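Side-chain contacts in serine protease pet (Escherichia coli, PDB 4OM9), which acts as a secreted autotransporter enterotoxin of enteroaggregative strains, a serine protease whose host target is probably alpha-fodrin: residues His523-Thr528 against Ser625-Thr630; Thr162-Thr165 against Asp169-Ser172; Asn108-Glu113 against Gly315-Glu320; Ile341-Gly344 against Thr348-Trp351; Asn412-Gly417 against Gln438-Ile443. All coordinates share one frame; numbering follows the deposited sequence.

Overall arrangement
Five contacts sample the protease-like N-terminal part, the beta-helix and the places where they meet. Interaction 4 is the core example: purely apolar side chains fill one coil of the helix. Interaction 3 leans on the preceding coil, whose strand 316-318 neighbours strand 341-343, and it swaps pure hydrocarbon for a tyrosine. Interaction 5, about 25 Å from interaction 4 between centres, mixes a leucine and phenylalanine with a glutamine and two waters. Interactions 1 and 2 touch through Asp169 and Leu170. Interaction 1 is partly buried and sets an ammonium group against methyls, while interaction 2 is a buried contact within a loop shaped by its own hydrogen bonds.

Interaction 1: His523-Thr528 against Ser625-Thr630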
# COMPACT_ATOMS: atom_id res chain seq x y z
N HIS A 523 13.68 -4.36 -5.70
CA HIS A 523 15.09 -4.41 -5.38
C HIS A 523 15.88 -4.30 -6.66
O HIS A 523 15.36 -4.47 -7.77
CB HIS A 523 15.46 -5.71 -4.63
CG HIS A 523 14.76 -5.85 -3.31
ND1 HIS A 523 15.36 -5.53 -2.11
CD2 HIS A 523 13.50 -6.25 -3.00
CE1 HIS A 523 14.52 -5.74 -1.12
NE2 HIS A 523 13.37 -6.17 -1.64
N ALA A 524 17.17 -3.99 -6.49
CA ALA A 524 18.11 -3.97 -7.59
C ALA A 524 18.34 -5.39 -8.05
O ALA A 524 18.17 -6.35 -7.29
CB ALA A 524 19.43 -3.33 -7.15
N ILE A 525 18.73 -5.53 -9.31
CA ILE A 525 19.19 -6.81 -9.81
C ILE A 525 20.61 -6.63 -10.33
O ILE A 525 21.12 -5.52 -10.34
CB ILE A 525 18.28 -7.36 -10.91
CG1 ILE A 525 18.39 -6.50 -12.17
CG2 ILE A 525 16.82 -7.44 -10.41
CD1 ILE A 525 17.39 -6.90 -13.24
N PHE A 526 21.23 -7.71 -10.76
CA PHE A 526 22.59 -7.66 -11.24
C PHE A 526 22.65 -7.39 -12.74
O PHE A 526 23.61 -6.80 -13.23
CB PHE A 526 23.31 -8.97 -10.92
CG PHE A 526 23.16 -9.41 -9.49
CD1 PHE A 526 23.72 -8.67 -8.46
CD2 PHE A 526 22.48 -10.58 -9.18
CE1 PHE A 526 23.59 -9.06 -7.15
CE2 PHE A 526 22.36 -10.98 -7.89
CZ PHE A 526 22.91 -10.22 -6.86
N ARG A 527 21.60 -7.82 -13.46
CA ARG A 527 21.58 -7.76 -14.92
C ARG A 527 20.15 -7.99 -15.45
O ARG A 527 19.50 -8.96 -15.06
CB ARG A 527 22.55 -8.79 -15.51
CG ARG A 527 22.71 -8.74 -17.03
CD ARG A 527 23.63 -9.86 -17.54
NE ARG A 527 23.06 -11.19 -17.35
CZ ARG A 527 23.77 -12.32 -17.27
NH1 ARG A 527 25.10 -12.28 -17.35
NH2 ARG A 527 23.16 -13.48 -17.10
N THR A 528 19.65 -7.11 -16.32
CA THR A 528 18.25 -7.26 -16.72
C THR A 528 18.12 -8.07 -18.01
O THR A 528 17.13 -8.75 -18.19
CB THR A 528 17.49 -5.88 -16.84
OG1 THR A 528 16.75 -5.82 -18.07
CG2 THR A 528 18.40 -4.72 -16.75
N SER A 625 8.76 -3.83 -12.83
CA SER A 625 8.38 -2.83 -11.85
C SER A 625 9.55 -1.87 -11.55
O SER A 625 10.68 -2.31 -11.29
CB SER A 625 7.90 -3.53 -10.58
OG SER A 625 7.67 -2.60 -9.55
N GLY A 626 9.29 -0.57 -11.59
CA GLY A 626 10.32 0.40 -11.29
C GLY A 626 11.22 0.66 -12.48
O GLY A 626 11.96 1.63 -12.47
N LYS A 627 11.18 -0.19 -13.49
CA LYS A 627 11.93 0.08 -14.73
C LYS A 627 11.08 -0.21 -15.98
O LYS A 627 11.52 -0.89 -16.91
CB LYS A 627 13.24 -0.74 -14.74
CG LYS A 627 13.09 -2.22 -14.48
CD LYS A 627 14.34 -2.79 -13.84
CE LYS A 627 15.22 -3.53 -14.84
NZ LYS A 627 16.49 -4.02 -14.20
N ASN A 628 9.85 0.30 -15.97
CA ASN A 628 8.89 0.03 -17.04
C ASN A 628 9.06 0.91 -18.29
O ASN A 628 8.58 0.56 -19.37
CB ASN A 628 7.47 0.20 -16.51
CG ASN A 628 7.12 -0.80 -15.41
OD1 ASN A 628 7.05 -0.44 -14.24
ND2 ASN A 628 6.88 -2.05 -15.80
N ILE A 629 9.73 2.05 -18.15
CA ILE A 629 9.91 2.92 -19.29
C ILE A 629 11.21 2.62 -20.04
O ILE A 629 12.29 2.50 -19.43
CB ILE A 629 9.91 4.40 -18.87
CG1 ILE A 629 8.66 4.74 -18.04
CG2 ILE A 629 10.04 5.30 -20.10
CD1 ILE A 629 7.33 4.36 -18.71
N THR A 630 11.10 2.51 -21.37
CA THR A 630 12.23 2.14 -22.22
C THR A 630 12.48 3.11 -23.36
O THR A 630 11.87 4.18 -23.43
CB THR A 630 12.04 0.75 -22.80
OG1 THR A 630 10.77 0.68 -23.44
CG2 THR A 630 12.08 -0.29 -21.69
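Lys627 reaches across from a loop projecting from the beta-helix, the long right-handed parallel stem of this passenger domain, to touch Ile525 and Thr528, which lie in the loop between strand 514-520 and helix 543-550. The contact rests on one long side chain meeting two short ones. Lys627 bends about its CG-CD bond (chi3 -101°) before running out to its ammonium. At that tip, Lys627 NZ sits 3.2 Å from Ile525 CD1, and the two side chains cross at a slant. Lys627 NZ also lies 3.3 Å from Thr528 CG2, and here the side chains approach tip to tip, with Lys627 CE 3.8 Å from Thr528 CB.

Ile525 turns its longer branch to the lysine: chi1 of 68° carries CG1 into the crowded position between backbone N and carbonyl carbon, with CD1 stretched forward from it. No hydrogen bond joins the two segments. The ammonium has a long, weak ion pair with Asp169, an aspartate that also takes a weak hydrogen bond from the Thr528 backbone, and this charge probably steers the lysine toward the loop. On the far side of the loop, Ala524 packs on helix 10-17 and Phe526 on helices 10-17 and 543-550. The contact therefore joins the 625-630 loop to the 523-528 loop, with Asp169 bringing in the protease-like region, and at its centre is a cation resting against two hydrocarbon groups: Lys627 NZ also lies 3.4 Å from Thr528 CB.

Interaction 2: Thr162-Thr165 against Asp169-Ser172; sequences TSQT and DLLS
Gln164, which packs on Leu170, supplies the flat group here, a carboxamide that works by its edge. Its NE2 donates to Thr162 O at 3.1 Å, a fairly straight bond (N-H...O 155°), and the acceptor lies close to the amide plane. Seen from the carbonyl, the donor is tilted out of the plane of Thr162 C=O. This bond fixes the rotation of the amide and folds the side chain back over its own loop.

The fold-back explains what Leu170 meets. Gln164 leaves its backbone toward the leucine, but the bend at chi2 (-61°) carries the polar end away, leaving the aliphatic root to do the touching. Leu170 CD1 comes 3.5 Å from Gln164 CB and 4.0 Å from Gln164 CG. Thr162 makes a looser second wall, with its OG1 4.4 Å from Leu170 CD1.

That hydroxyl is busy on its own side: Thr162 OG1 accepts from Gln164 N at 2.8 Å, and it also bonds to the carbonyl of Thr155. Trp543 of helix 543-550 lies against Thr162, Gln164 and Leu170 alike. The bond from Gln164 N back to the threonine hydroxyl defines an ST turn, here shaping the loop between strands 160-161 and 172-185 within the PA-clan peptidase region.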
# COMPACT_ATOMS: atom_id res chain seq x y z
N THR A 162 32.79 -10.10 -12.47
CA THR A 162 31.76 -9.89 -13.48
C THR A 162 32.35 -9.40 -14.79
O THR A 162 31.77 -9.59 -15.86
CB THR A 162 30.73 -8.86 -13.01
OG1 THR A 162 31.28 -7.55 -13.18
CG2 THR A 162 30.41 -9.09 -11.55
N SER A 163 33.51 -8.75 -14.68
CA SER A 163 34.17 -8.08 -15.79
C SER A 163 33.26 -7.02 -16.40
O SER A 163 33.38 -6.68 -17.57
CB SER A 163 34.61 -9.09 -16.86
OG SER A 163 35.83 -9.70 -16.49
N GLN A 164 32.35 -6.50 -15.58
CA GLN A 164 31.42 -5.49 -16.06
C GLN A 164 31.81 -4.11 -15.55
O GLN A 164 31.97 -3.91 -14.35
CB GLN A 164 29.99 -5.82 -15.63
CG GLN A 164 29.45 -7.17 -16.11
CD GLN A 164 29.39 -7.28 -17.62
OE1 GLN A 164 28.78 -6.44 -18.30
NE2 GLN A 164 30.02 -8.32 -18.15
N THR A 165 31.96 -3.16 -16.47
CA THR A 165 32.20 -1.78 -16.07
C THR A 165 31.12 -0.88 -16.66
O THR A 165 30.61 -1.14 -17.76
CB THR A 165 33.60 -1.29 -16.50
OG1 THR A 165 34.55 -2.33 -16.32
CG2 THR A 165 34.03 -0.12 -15.65
N ASP A 169 22.76 -1.30 -13.95
CA ASP A 169 22.24 -2.31 -13.02
C ASP A 169 23.21 -2.52 -11.83
O ASP A 169 22.80 -2.79 -10.70
CB ASP A 169 22.02 -3.65 -13.73
CG ASP A 169 20.97 -3.59 -14.81
OD1 ASP A 169 19.99 -2.81 -14.69
OD2 ASP A 169 21.12 -4.33 -15.81
N LEU A 170 24.51 -2.42 -12.10
CA LEU A 170 25.51 -2.73 -11.08
C LEU A 170 25.96 -1.51 -10.29
O LEU A 170 26.93 -1.58 -9.54
CB LEU A 170 26.71 -3.40 -11.74
CG LEU A 170 26.35 -4.72 -12.39
CD1 LEU A 170 27.55 -5.28 -13.13
CD2 LEU A 170 25.88 -5.69 -11.30
N LEU A 171 25.26 -0.40 -10.46
CA LEU A 171 25.57 0.78 -9.66
C LEU A 171 25.61 0.40 -8.18
O LEU A 171 24.62 -0.05 -7.61
CB LEU A 171 24.54 1.89 -9.91
CG LEU A 171 24.94 3.25 -9.34
CD1 LEU A 171 26.01 3.96 -10.20
CD2 LEU A 171 23.72 4.12 -9.13
N SER A 172 26.77 0.58 -7.55
CA SER A 172 26.98 0.10 -6.18
C SER A 172 27.52 1.17 -5.20
O SER A 172 28.23 2.08 -5.58
CB SER A 172 27.92 -1.11 -6.21
OG SER A 172 29.19 -0.76 -6.73

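Interaction 3: Asn108-Glu113 against Gly315-Glu320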
# COMPACT_ATOMS: atom_id res chain seq x y z
N ASN A 108 24.71 19.30 -23.30
CA ASN A 108 24.01 19.87 -24.45
C ASN A 108 22.54 20.27 -24.19
O ASN A 108 22.04 21.18 -24.85
CB ASN A 108 24.05 18.89 -25.63
CG ASN A 108 23.36 17.59 -25.31
OD1 ASN A 108 23.44 17.10 -24.19
ND2 ASN A 108 22.64 17.04 -26.29
N LYS A 109 21.87 19.60 -23.24
CA LYS A 109 20.46 19.90 -22.89
C LYS A 109 20.20 19.91 -21.39
O LYS A 109 20.99 19.37 -20.62
CB LYS A 109 19.51 18.91 -23.56
CG LYS A 109 19.30 19.14 -25.06
CD LYS A 109 18.44 18.03 -25.65
CE LYS A 109 17.13 18.57 -26.22
NZ LYS A 109 16.20 17.45 -26.56
N TYR A 110 19.09 20.52 -20.97
CA TYR A 110 18.75 20.56 -19.55
C TYR A 110 18.36 19.17 -19.07
O TYR A 110 17.56 18.48 -19.71
CB TYR A 110 17.58 21.52 -19.27
CG TYR A 110 17.83 22.96 -19.62
CD1 TYR A 110 19.12 23.49 -19.66
CD2 TYR A 110 16.75 23.81 -19.92
CE1 TYR A 110 19.32 24.83 -20.00
CE2 TYR A 110 16.94 25.13 -20.25
CZ TYR A 110 18.23 25.65 -20.30
OH TYR A 110 18.41 26.99 -20.65
N VAL A 111 18.91 18.75 -17.93
CA VAL A 111 18.56 17.45 -17.39
C VAL A 111 17.16 17.43 -16.79
O VAL A 111 16.83 18.19 -15.87
CB VAL A 111 19.57 17.00 -16.34
CG1 VAL A 111 19.11 15.66 -15.69
CG2 VAL A 111 20.92 16.84 -16.99
N VAL A 112 16.34 16.53 -17.30
CA VAL A 112 14.95 16.47 -16.88
C VAL A 112 14.77 15.55 -15.65
O VAL A 112 13.88 15.78 -14.84
CB VAL A 112 14.08 16.02 -18.08
CG1 VAL A 112 12.78 15.41 -17.64
CG2 VAL A 112 13.81 17.20 -18.98
N GLU A 113 15.62 14.54 -15.50
CA GLU A 113 15.39 13.46 -14.51
C GLU A 113 15.68 13.80 -13.05
O GLU A 113 15.07 13.23 -12.16
CB GLU A 113 16.21 12.21 -14.86
CG GLU A 113 15.77 11.51 -16.16
CD GLU A 113 16.00 12.36 -17.43
OE1 GLU A 113 16.69 13.41 -17.37
OE2 GLU A 113 15.48 11.95 -18.49
N GLY A 315 19.22 27.61 -24.22
CA GLY A 315 17.78 27.48 -24.10
C GLY A 315 17.16 28.63 -23.34
O GLY A 315 17.86 29.58 -22.97
N PHE A 316 15.86 28.55 -23.07
CA PHE A 316 15.12 29.62 -22.38
C PHE A 316 15.10 29.45 -20.88
O PHE A 316 14.70 28.41 -20.35
CB PHE A 316 13.67 29.69 -22.88
CG PHE A 316 13.51 30.26 -24.26
CD1 PHE A 316 14.56 30.89 -24.90
CD2 PHE A 316 12.28 30.17 -24.92
CE1 PHE A 316 14.41 31.42 -26.18
CE2 PHE A 316 12.11 30.69 -26.20
CZ PHE A 316 13.17 31.32 -26.83
N ILE A 317 15.50 30.50 -20.17
CA ILE A 317 15.43 30.49 -18.72
C ILE A 317 14.64 31.69 -18.27
O ILE A 317 14.92 32.81 -18.68
CB ILE A 317 16.83 30.50 -18.08
CG1 ILE A 317 17.60 29.22 -18.44
CG2 ILE A 317 16.74 30.70 -16.56
CD1 ILE A 317 19.02 29.11 -17.76
N PHE A 318 13.65 31.46 -17.41
CA PHE A 318 12.75 32.51 -16.96
C PHE A 318 12.89 32.72 -15.47
O PHE A 318 13.10 31.76 -14.74
CB PHE A 318 11.30 32.16 -17.29
CG PHE A 318 11.00 32.12 -18.75
CD1 PHE A 318 11.22 30.97 -19.49
CD2 PHE A 318 10.52 33.25 -19.40
CE1 PHE A 318 10.96 30.96 -20.84
CE2 PHE A 318 10.26 33.23 -20.74
CZ PHE A 318 10.48 32.09 -21.46
N ASP A 319 12.77 33.97 -15.03
CA ASP A 319 12.88 34.28 -13.61
C ASP A 319 11.60 33.91 -12.88
O ASP A 319 10.75 33.20 -13.43
CB ASP A 319 13.21 35.77 -13.41
CG ASP A 319 12.13 36.68 -13.94
OD1 ASP A 319 11.28 36.20 -14.71
OD2 ASP A 319 12.13 37.88 -13.60
N GLU A 320 11.45 34.39 -11.65
CA GLU A 320 10.34 33.97 -10.78
C GLU A 320 9.18 34.96 -10.74
O GLU A 320 9.37 36.15 -10.98
CB GLU A 320 10.86 33.74 -9.36
CG GLU A 320 11.98 32.72 -9.27
CD GLU A 320 12.54 32.59 -7.86
OE1 GLU A 320 12.55 33.60 -7.12
OE2 GLU A 320 12.98 31.48 -7.49
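Tyr110 meets Gly315, Phe316 and Ile317 in a buried interdomain contact, where a loop of the protease-like part lays an aromatic side chain on an early coil of the beta-helix. Its phenol end does the touching. Tyr110 OH stands 3.2 Å from Ile317 CG1 and 3.4 Å from Gly315 C, so the hydroxyl rests partly on a backbone and partly on a hydrocarbon branch. Gly315 has no side chain to stand between, which lets the phenol come down onto the strand entrance.

Tyr110 and Ile317 meet obliquely. The isoleucine's CG1 is anti to its carbonyl carbon (chi1 -64°) and carries the branch back toward the tyrosine, so that Ile317 CG1 is also 4.1 Å from Tyr110 CZ and Ile317 CD1 is 3.6 Å from Tyr110 OH. Phe316 O lies near the ring plane at its edge, 4.0 Å from Tyr110 CE2, while the Phe316 side chain leaves in the opposite sense.

Strand 316-318 runs parallel to strand 341-343, and Tyr110 touches Asp342 of that neighbour. The tyrosine's own backbone is held as well, with hydrogen bonds to Ala339 and, through its carbonyl, to His362. No hydrogen bond crosses between the two segments, although the hydroxyl is bonded to another partner. The segments thus meet by shape and dispersion, and the polar bonds to the beta-helix come from the Tyr110 backbone and from Lys109, which forms a salt bridge with Asp359.

Interaction 4: Ile341-Gly344 against Thr348-Trp351; sequences IDIG and TVDW
Ile341 and Ile343 face Val349 and Trp351 across the inside of a single coil, and there the packing is close. Ile341 CD1 sits over one face of the indole, 3.7 Å from the centroid of its six-membered ring and only 22° off the ring normal, a CH-pi contact that leans toward the rim; the nearest ring atom, Trp351 CZ3, is 3.5 Å from Ile341 CD1. The tryptophan gets there because CG is anti to its backbone N (chi1 -179°), which brings one face of the indole against Ile341 CD1.

One step along, the fit is a little easier. Val349 CG2 lies 3.8 Å from both Ile343 CG1 and Ile343 CD1, the two side chains crossing at an angle with no flat group involved. Phe318 of the preceding coil and Leu369 of the following one continue this apolar filling.

The alternate residues behave differently. Asp342 and Asp350 stand on the outer side and are partly exposed; Asp350 pairs with Lys323 and hydrogen-bonds Asn370. The backbones come closer toward the turn, although Gly344 and Thr348 make no contact across. Even the indole keeps a polar edge, its NE1 bonding Gln375. Inward apolar residues alternating with outward polar ones, on two strands that belong to different sheets yet to one coil, are characteristic of a parallel beta-helix, which in autotransporter passengers is right-handed.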
# COMPACT_ATOMS: atom_id res chain seq x y z
N ILE A 341 13.55 24.46 -21.73
CA ILE A 341 12.89 25.59 -21.11
C ILE A 341 12.96 25.42 -19.60
O ILE A 341 12.61 24.36 -19.08
CB ILE A 341 11.42 25.71 -21.59
CG1 ILE A 341 11.36 25.84 -23.11
CG2 ILE A 341 10.71 26.86 -20.88
CD1 ILE A 341 9.95 25.97 -23.69
N ASP A 342 13.43 26.45 -18.90
CA ASP A 342 13.59 26.40 -17.45
C ASP A 342 12.82 27.57 -16.85
O ASP A 342 13.25 28.72 -16.96
CB ASP A 342 15.08 26.46 -17.07
CG ASP A 342 15.34 26.34 -15.56
OD1 ASP A 342 14.39 26.06 -14.80
OD2 ASP A 342 16.51 26.52 -15.12
N ILE A 343 11.68 27.29 -16.24
CA ILE A 343 10.82 28.36 -15.71
C ILE A 343 10.91 28.43 -14.20
O ILE A 343 10.72 27.41 -13.52
CB ILE A 343 9.33 28.16 -16.09
CG1 ILE A 343 9.15 27.96 -17.60
CG2 ILE A 343 8.49 29.32 -15.57
CD1 ILE A 343 7.74 27.37 -17.97
N GLY A 344 11.17 29.63 -13.71
CA GLY A 344 11.25 29.90 -12.29
C GLY A 344 9.94 29.77 -11.56
O GLY A 344 8.85 29.90 -12.14
N THR A 348 4.49 31.93 -15.10
CA THR A 348 3.80 31.22 -16.16
C THR A 348 4.23 31.72 -17.55
O THR A 348 4.24 32.92 -17.82
CB THR A 348 2.27 31.37 -16.03
OG1 THR A 348 1.82 30.72 -14.83
CG2 THR A 348 1.57 30.76 -17.24
N VAL A 349 4.60 30.77 -18.40
CA VAL A 349 4.95 31.06 -19.78
C VAL A 349 3.88 30.54 -20.76
O VAL A 349 3.77 29.33 -20.99
CB VAL A 349 6.30 30.44 -20.16
CG1 VAL A 349 6.63 30.78 -21.58
CG2 VAL A 349 7.39 30.93 -19.21
N ASP A 350 3.12 31.45 -21.36
CA ASP A 350 2.16 31.05 -22.39
C ASP A 350 2.92 30.70 -23.66
O ASP A 350 3.55 31.55 -24.29
CB ASP A 350 1.11 32.13 -22.64
CG ASP A 350 0.13 32.25 -21.49
OD1 ASP A 350 0.05 31.31 -20.67
OD2 ASP A 350 -0.55 33.28 -21.39
N TRP A 351 2.87 29.43 -24.00
CA TRP A 351 3.72 28.91 -25.05
C TRP A 351 2.86 28.81 -26.29
O TRP A 351 2.17 27.81 -26.49
CB TRP A 351 4.33 27.56 -24.63
CG TRP A 351 5.23 26.96 -25.65
CD1 TRP A 351 4.92 25.95 -26.53
CD2 TRP A 351 6.61 27.32 -25.92
NE1 TRP A 351 6.01 25.67 -27.32
CE2 TRP A 351 7.04 26.49 -26.98
CE3 TRP A 351 7.48 28.26 -25.39
CZ2 TRP A 351 8.34 26.58 -27.50
CZ3 TRP A 351 8.77 28.35 -25.91
CH2 TRP A 351 9.19 27.51 -26.95

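Interaction 5: Asn412-Gly417 against Gln438-Ile443; sequences NALGEG and QTFKKI
Gln438 lies against Leu414, and its route from CB to the amide accounts for most of this contact. Its CB points toward the 412-417 loop but only directs the chain; the touching begins at Gln438 CG, which, anti to the backbone N (chi1 178°), comes 3.8 Å from Leu414 CD1. A bend at chi2 then turns the amide along the leucine instead of past it: Gln438 CD is 3.6 Å and Gln438 OE1 3.5 Å from the same Leu414 CD1. Gln438 OE1 goes on to accept from a water at 2.9 Å, and that water, taking a bond from Leu414 N and giving a longer one to Asn412 OD1, stitches the glutamine to the loop. Gln438 NE2 has two acceptors. One is Thr439 O, 3.0 Å from Gln438 NE2, with the donor above the carbonyl plane, and the other is a second water that donates to Gly415 O.

Beyond the glutamine, Leu414 CD1 also reaches Phe440, 4.1 Å from its CZ and oblique to the ring. Ile443 CG1 covers one face of that ring, and Ile422 of strand 422-424 touches both Leu414 and Phe440. The loop before strand 422-424 is thus sealed onto strand 438-440 of the beta-helix stem, which itself runs parallel to strand 461-465.

No direct hydrogen bond joins the two segments, so water carries the polar half of the join. A partly exposed glutamine can therefore pack its aliphatic stem and amide against a buried leucine while two waters and a neighbouring carbonyl satisfy its polar ends.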
# COMPACT_ATOMS: atom_id res chain seq x y z
N ASN A 412 -9.66 16.21 -25.31
CA ASN A 412 -8.78 15.29 -26.01
C ASN A 412 -7.33 15.81 -26.10
O ASN A 412 -6.68 15.73 -27.14
CB ASN A 412 -9.32 15.02 -27.41
CG ASN A 412 -8.97 13.63 -27.92
OD1 ASN A 412 -8.98 12.66 -27.16
ND2 ASN A 412 -8.65 13.53 -29.20
N ALA A 413 -6.86 16.37 -24.99
CA ALA A 413 -5.51 16.95 -24.92
C ALA A 413 -4.39 15.93 -24.92
O ALA A 413 -3.28 16.26 -25.29
CB ALA A 413 -5.39 17.84 -23.70
N LEU A 414 -4.65 14.70 -24.48
CA LEU A 414 -3.60 13.68 -24.45
C LEU A 414 -3.45 13.05 -25.82
O LEU A 414 -4.12 13.47 -26.77
CB LEU A 414 -3.88 12.61 -23.38
CG LEU A 414 -3.36 12.96 -21.98
CD1 LEU A 414 -3.79 11.93 -20.89
CD2 LEU A 414 -1.82 13.19 -21.93
N GLY A 415 -2.56 12.06 -25.93
CA GLY A 415 -2.17 11.50 -27.21
C GLY A 415 -2.86 10.22 -27.61
O GLY A 415 -3.85 9.81 -27.00
N GLU A 416 -2.33 9.56 -28.64
CA GLU A 416 -2.94 8.35 -29.19
C GLU A 416 -2.30 7.09 -28.62
O GLU A 416 -1.26 7.16 -27.97
CB GLU A 416 -2.81 8.34 -30.72
CG GLU A 416 -3.33 9.62 -31.39
CD GLU A 416 -3.12 9.63 -32.90
OE1 GLU A 416 -3.71 10.51 -33.57
OE2 GLU A 416 -2.37 8.76 -33.42
N GLY A 417 -2.92 5.94 -28.89
CA GLY A 417 -2.39 4.66 -28.47
C GLY A 417 -2.87 4.18 -27.11
O GLY A 417 -3.56 4.90 -26.39
N GLN A 438 -10.70 10.97 -18.96
CA GLN A 438 -9.65 10.39 -19.79
C GLN A 438 -9.67 8.87 -19.73
O GLN A 438 -9.90 8.27 -18.69
CB GLN A 438 -8.26 10.88 -19.37
CG GLN A 438 -7.12 10.24 -20.19
CD GLN A 438 -7.06 10.73 -21.64
OE1 GLN A 438 -7.19 11.94 -21.90
NE2 GLN A 438 -6.85 9.81 -22.60
N THR A 439 -9.42 8.26 -20.88
CA THR A 439 -9.44 6.82 -21.03
C THR A 439 -8.06 6.31 -21.37
O THR A 439 -7.39 6.87 -22.24
CB THR A 439 -10.39 6.39 -22.15
OG1 THR A 439 -11.71 6.86 -21.86
CG2 THR A 439 -10.38 4.87 -22.30
N PHE A 440 -7.64 5.26 -20.68
CA PHE A 440 -6.45 4.53 -21.05
C PHE A 440 -6.80 3.06 -21.25
O PHE A 440 -7.55 2.47 -20.46
CB PHE A 440 -5.36 4.62 -19.97
CG PHE A 440 -5.00 6.01 -19.52
CD1 PHE A 440 -5.80 6.71 -18.64
CD2 PHE A 440 -3.78 6.58 -19.90
CE1 PHE A 440 -5.45 7.96 -18.19
CE2 PHE A 440 -3.41 7.83 -19.46
CZ PHE A 440 -4.25 8.53 -18.60
N LYS A 441 -6.27 2.47 -22.30
CA LYS A 441 -6.16 1.03 -22.35
C LYS A 441 -5.25 0.60 -21.18
O LYS A 441 -5.54 -0.36 -20.47
CB LYS A 441 -5.60 0.60 -23.69
CG LYS A 441 -5.73 -0.86 -24.02
CD LYS A 441 -6.81 -1.09 -25.09
CE LYS A 441 -6.58 -2.44 -25.77
NZ LYS A 441 -6.21 -3.52 -24.78
N LYS A 442 -4.15 1.34 -20.99
CA LYS A 442 -3.15 1.10 -19.94
C LYS A 442 -2.45 2.41 -19.55
O LYS A 442 -2.08 3.20 -20.41
CB LYS A 442 -2.10 0.09 -20.41
CG LYS A 442 -2.52 -1.36 -20.31
CD LYS A 442 -1.41 -2.33 -20.70
CE LYS A 442 -1.19 -2.38 -22.21
NZ LYS A 442 -0.51 -3.64 -22.62
N ILE A 443 -2.28 2.65 -18.24
CA ILE A 443 -1.44 3.76 -17.82
C ILE A 443 0.01 3.30 -17.74
O ILE A 443 0.31 2.33 -17.05
CB ILE A 443 -1.81 4.32 -16.45
CG1 ILE A 443 -3.27 4.72 -16.40
CG2 ILE A 443 -0.91 5.50 -16.11
CD1 ILE A 443 -3.92 4.46 -15.01
O HOH W 1 -6.96 12.87 -24.61
O HOH W 2 -6.03 10.52 -25.40